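Local coordinates for protein tetracycline Repressor, class A (Pseudomonas sp., PDB 5MRU) that represses the tetracycline resistance element by binding operator DNA through a helix-turn-helix, and loosens its hold on the tetA operator when tetracycline binds, at residues R84-R87 and Q88-A92; L146-Q149 and A150-E154. All coordinates share one frame; numbering follows the deposited sequence.

Contact 1: R84-R87 and Q88-A92; sequences RSFR and QALLA. With TDC (5a,6-anhydrotetracycline), chain B.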
loop_
_atom_site.group_PDB
_atom_site.type_symbol
_atom_site.label_atom_id
_atom_site.label_comp_id
_atom_site.label_asym_id
_atom_site.label_seq_id
_atom_site.Cartn_x
_atom_site.Cartn_y
_atom_site.Cartn_z
ATOM N N ARG A 84 5.692 6.139 12.518
ATOM C CA ARG A 84 4.564 6.909 13.019
ATOM C C ARG A 84 4.474 8.226 12.327
ATOM O O ARG A 84 3.375 8.679 11.968
ATOM C CB ARG A 84 4.703 7.128 14.521
ATOM C CG ARG A 84 4.192 5.940 15.273
ATOM C CD ARG A 84 4.618 6.038 16.686
ATOM N NE ARG A 84 3.911 5.085 17.520
ATOM C CZ ARG A 84 4.362 4.678 18.706
ATOM N NH1 ARG A 84 5.515 5.145 19.189
ATOM N NH2 ARG A 84 3.662 3.794 19.413
ATOM N N SER A 85 5.629 8.853 12.148
ATOM C CA SER A 85 5.685 10.199 11.595
ATOM C C SER A 85 5.433 10.231 10.088
ATOM O O SER A 85 4.776 11.129 9.582
ATOM C CB SER A 85 7.037 10.764 11.884
ATOM O OG SER A 85 7.046 12.102 11.534
ATOM N N PHE A 86 5.998 9.256 9.374
ATOM C CA PHE A 86 5.731 9.057 7.960
ATOM C C PHE A 86 4.219 8.933 7.775
ATOM O O PHE A 86 3.601 9.756 7.113
ATOM C CB PHE A 86 6.465 7.803 7.476
ATOM C CG PHE A 86 6.286 7.487 5.993
ATOM C CD1 PHE A 86 6.359 8.467 5.036
ATOM C CD2 PHE A 86 6.116 6.180 5.577
ATOM C CE1 PHE A 86 6.233 8.180 3.695
ATOM C CE2 PHE A 86 5.980 5.872 4.228
ATOM C CZ PHE A 86 6.040 6.885 3.280
ATOM N N ARG A 87 3.639 7.951 8.456
ATOM C CA ARG A 87 2.214 7.637 8.383
ATOM C C ARG A 87 1.334 8.830 8.536
ATOM O O ARG A 87 0.395 8.983 7.806
ATOM C CB ARG A 87 1.834 6.655 9.485
ATOM C CG ARG A 87 0.351 6.449 9.597
ATOM C CD ARG A 87 0.027 5.126 10.258
ATOM N NE ARG A 87 -1.426 4.868 10.413
ATOM C CZ ARG A 87 -2.168 5.216 11.470
ATOM N NH1 ARG A 87 -1.625 5.874 12.465
ATOM N NH2 ARG A 87 -3.459 4.912 11.527
ATOM N N GLN A 88 1.613 9.656 9.519
ATOM C CA GLN A 88 0.812 10.886 9.727
ATOM C C GLN A 88 0.958 11.891 8.574
ATOM O O GLN A 88 -0.003 12.606 8.236
ATOM C CB GLN A 88 1.153 11.549 11.071
ATOM C CG GLN A 88 0.716 10.720 12.282
ATOM C CD GLN A 88 -0.784 10.408 12.282
ATOM O OE1 GLN A 88 -1.211 9.339 12.745
ATOM N NE2 GLN A 88 -1.590 11.328 11.734
ATOM N N ALA A 89 2.138 11.927 7.945
ATOM C CA ALA A 89 2.327 12.768 6.761
ATOM C C ALA A 89 1.413 12.294 5.631
ATOM O O ALA A 89 0.817 13.083 4.920
ATOM C CB ALA A 89 3.782 12.721 6.339
ATOM N N LEU A 90 1.309 10.979 5.475
ATOM C CA LEU A 90 0.443 10.381 4.472
ATOM C C LEU A 90 -1.044 10.617 4.741
ATOM O O LEU A 90 -1.791 10.895 3.789
ATOM C CB LEU A 90 0.710 8.882 4.372
ATOM C CG LEU A 90 2.096 8.492 3.900
ATOM C CD1 LEU A 90 2.230 7.005 3.605
ATOM C CD2 LEU A 90 2.463 9.280 2.656
ATOM N N LEU A 91 -1.437 10.572 6.028
ATOM C CA LEU A 91 -2.828 10.723 6.456
ATOM C C LEU A 91 -3.334 12.174 6.510
ATOM O O LEU A 91 -4.534 12.393 6.410
ATOM C CB LEU A 91 -3.036 10.016 7.821
ATOM C CG LEU A 91 -3.057 8.444 7.873
ATOM C CD1 LEU A 91 -3.055 7.879 9.274
ATOM C CD2 LEU A 91 -4.253 7.853 7.120
ATOM N N ALA A 92 -2.443 13.151 6.660
ATOM C CA ALA A 92 -2.791 14.570 6.572
ATOM C C ALA A 92 -3.523 15.040 5.293
ATOM O O ALA A 92 -4.049 16.149 5.263
ATOM C CB ALA A 92 -1.528 15.421 6.681
HETATM O O12 TDC B . 9.331 6.468 0.990
HETATM C C12 TDC B . 10.410 6.302 1.624
HETATM C C1B TDC B . 11.566 5.643 0.973
HETATM C C11 TDC B . 11.464 5.273 -0.360
HETATM O O11 TDC B . 10.296 5.495 -1.074
HETATM C C1A TDC B . 12.525 4.664 -1.007
HETATM C C10 TDC B . 12.411 4.294 -2.339
HETATM O O10 TDC B . 11.258 4.496 -3.082
HETATM C C9 TDC B . 13.549 3.657 -3.012
HETATM C C8 TDC B . 14.709 3.448 -2.296
HETATM C C7 TDC B . 14.778 3.833 -0.967
HETATM C C61 TDC B . 13.709 4.434 -0.306
HETATM C C6 TDC B . 13.806 4.818 1.052
HETATM C C62 TDC B . 15.039 4.608 1.880
HETATM C C51 TDC B . 12.734 5.431 1.694
HETATM C C5 TDC B . 12.841 5.822 3.156
HETATM C C1C TDC B . 10.600 6.820 3.021
HETATM C C1 TDC B . 11.383 8.138 2.999
HETATM O O1 TDC B . 11.662 8.660 1.923
HETATM O O1C TDC B . 9.381 6.940 3.713
HETATM C C41 TDC B . 11.463 5.899 3.827
HETATM C C4 TDC B . 11.618 6.334 5.320
HETATM N N4 TDC B . 10.744 5.695 6.376
HETATM C C43 TDC B . 9.343 5.408 5.960
HETATM C C42 TDC B . 11.404 4.390 6.728
HETATM C C3 TDC B . 11.705 7.862 5.458
HETATM O O3 TDC B . 11.911 8.280 6.588
HETATM C C2 TDC B . 11.675 8.719 4.295
HETATM C C21 TDC B . 11.893 10.169 4.428
HETATM O O21 TDC B . 12.201 10.657 5.526
HETATM N N21 TDC B . 11.893 10.985 3.352
#
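F86 sets CG opposite its backbone N (chi1 -179°), which swings the phenyl ring along the helix until L90 CD1 lies over one of its faces. The same choice in R87 (chi1 171°), followed by a chain extended from CG to NE, lays the guanidinium across L91. The first pair is a CH-pi contact: L90 CD1 stands 4.1 Å from the centroid of the F86 ring, 21° off the normal and shifted toward the rim. The opposite face belongs to the ligand, whose O1C sits 3.3 Å above the ring plane of F86 over its centre, while the drug's methyl carbon C43 approaches F86 CD2 to 3.3 Å. F86 is thus a wall of the anhydrotetracycline pocket in the all-helical TetR C-terminal domain, with H100 meeting its ring edge-to-face. Around R87, L91 CD1 is centred 3.5 Å above the guanidinium plane, and Q88 OE1 comes obliquely to 3.5 Å from R87 NH1. NH2 of R87 makes a salt bridge to E148 of helix 127-153. Helical i to i+4 bonds set the spacing of both pairs: L90 N to F86 O is 3.1 Å, and L91 N to R87 O is 3.0 Å.

Contact 2: L146-Q149 and A150-E154; sequences LEEQ and AGDSE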
loop_
_atom_site.group_PDB
_atom_site.type_symbol
_atom_site.label_atom_id
_atom_site.label_comp_id
_atom_site.label_asym_id
_atom_site.label_seq_id
_atom_site.Cartn_x
_atom_site.Cartn_y
_atom_site.Cartn_z
ATOM N N LEU A 146 -3.018 3.270 2.752
ATOM C CA LEU A 146 -3.850 3.091 1.576
ATOM C C LEU A 146 -5.159 2.415 1.945
ATOM O O LEU A 146 -6.198 2.818 1.483
ATOM C CB LEU A 146 -3.144 2.248 0.523
ATOM C CG LEU A 146 -3.798 2.165 -0.857
ATOM C CD1 LEU A 146 -3.585 3.442 -1.630
ATOM C CD2 LEU A 146 -3.185 1.005 -1.610
ATOM N N GLU A 147 -5.114 1.385 2.770
ATOM C CA GLU A 147 -6.318 0.637 3.105
ATOM C C GLU A 147 -7.188 1.486 3.985
ATOM O O GLU A 147 -8.398 1.561 3.778
ATOM C CB GLU A 147 -5.999 -0.695 3.743
ATOM C CG GLU A 147 -5.258 -1.659 2.814
ATOM C CD GLU A 147 -6.152 -2.777 2.336
ATOM O OE1 GLU A 147 -7.381 -2.556 2.329
ATOM O OE2 GLU A 147 -5.639 -3.864 1.984
ATOM N N GLU A 148 -6.590 2.205 4.912
ATOM C CA GLU A 148 -7.394 3.126 5.703
ATOM C C GLU A 148 -8.096 4.203 4.852
ATOM O O GLU A 148 -9.250 4.511 5.078
ATOM C CB GLU A 148 -6.537 3.786 6.800
ATOM C CG GLU A 148 -7.315 4.871 7.551
ATOM C CD GLU A 148 -6.634 5.421 8.784
ATOM O OE1 GLU A 148 -5.439 5.110 9.046
ATOM O OE2 GLU A 148 -7.365 6.178 9.483
ATOM N N GLN A 149 -7.374 4.783 3.887
ATOM C CA GLN A 149 -7.849 5.944 3.127
ATOM C C GLN A 149 -8.908 5.588 2.126
ATOM O O GLN A 149 -9.874 6.303 1.975
ATOM C CB GLN A 149 -6.686 6.635 2.477
ATOM C CG GLN A 149 -6.052 7.630 3.422
ATOM C CD GLN A 149 -4.847 8.365 2.884
ATOM O OE1 GLN A 149 -4.160 7.905 1.984
ATOM N NE2 GLN A 149 -4.558 9.497 3.477
ATOM N N ALA A 150 -8.736 4.456 1.470
ATOM C CA ALA A 150 -9.696 3.928 0.545
ATOM C C ALA A 150 -10.982 3.444 1.212
ATOM O O ALA A 150 -12.068 3.712 0.738
ATOM C CB ALA A 150 -9.036 2.763 -0.155
ATOM N N GLY A 151 -10.859 2.680 2.296
ATOM C CA GLY A 151 -12.016 2.182 3.039
ATOM C C GLY A 151 -12.938 3.337 3.379
ATOM O O GLY A 151 -14.162 3.259 3.197
ATOM N N ASP A 152 -12.320 4.418 3.865
ATOM C CA ASP A 152 -13.017 5.694 4.107
ATOM C C ASP A 152 -13.526 6.292 2.793
ATOM O O ASP A 152 -14.729 6.442 2.632
ATOM C CB ASP A 152 -12.106 6.687 4.863
ATOM C CG ASP A 152 -11.847 6.263 6.329
ATOM O OD1 ASP A 152 -12.308 5.166 6.758
ATOM O OD2 ASP A 152 -11.172 7.035 7.054
ATOM N N SER A 153 -12.609 6.590 1.858
ATOM C CA SER A 153 -12.937 7.105 0.495
ATOM C C SER A 153 -14.069 6.402 -0.270
ATOM O O SER A 153 -14.781 7.054 -1.006
ATOM C CB SER A 153 -11.693 7.091 -0.416
ATOM O OG SER A 153 -11.349 8.390 -0.842
ATOM N N GLU A 154 -14.189 5.085 -0.108
ATOM C CA GLU A 154 -15.100 4.247 -0.905
ATOM C C GLU A 154 -16.468 4.039 -0.265
ATOM O O GLU A 154 -17.355 3.427 -0.869
ATOM C CB GLU A 154 -14.500 2.832 -1.135
ATOM C CG GLU A 154 -13.109 2.703 -1.788
ATOM C CD GLU A 154 -12.784 3.790 -2.783
ATOM O OE1 GLU A 154 -11.594 4.171 -2.838
ATOM O OE2 GLU A 154 -13.692 4.256 -3.501
#
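D152 folds back over the preceding turn: its CG is anti to its own carbonyl carbon and beside its backbone N (chi1 -70°), and D152 CG lies 3.4 Å from E148 O. The backbone bond from D152 N to that same E148 O is weak at 3.3 Å. Its neighbours in the helical ladder are shorter, A150 N to L146 O at 3.0 Å and S153 N to Q149 O at 2.8 Å. These i to i+4 bonds mark alpha-helix, in the last turns of helix 127-153. Outside it, the Q149 chain, extended beyond CG, carries its amide to helix 75-91 and beyond, where NE2 donates to L90 O and OE1 accepts from A97 N. On the dimer-facing side, E147 OE1 takes a hydrogen bond from G102 N of the second subunit, A150 packs on G102 and L146 on A101 of that subunit, and the E147 side chain lies about 4 Å from the magnesium ion of another bound complex, not that of the drug touching F86. One turn apart, E148 OE2 and D152 OD2, of like charge, are 4.6 Å from each other. Any repulsion, probably weakened by solvent at exposed D152, may slightly raise their proton affinity, though R87, paired with E148, would probably offset it there.

Following the chain from the N terminus, residues 84-92 near the C-terminal end of helix 75-91 come first, and residues 146-154 of helix 127-153 follow much later. Each contact is local, made within one helix, so neither closes a long loop; they run in series, without nesting or crossing. Their centres lie about 15 Å apart, yet their edges meet: the R87-E148 salt bridge and a probable hydrogen bond from Q149 NE2 to L90 O join the two helices inside one C-terminal domain, with L91 CD2 packed 3.6 Å from E148 OE1 beside them. The seam made by R87, L90 and L91 thus lies between the helix that carries F86 and the one that meets the second subunit.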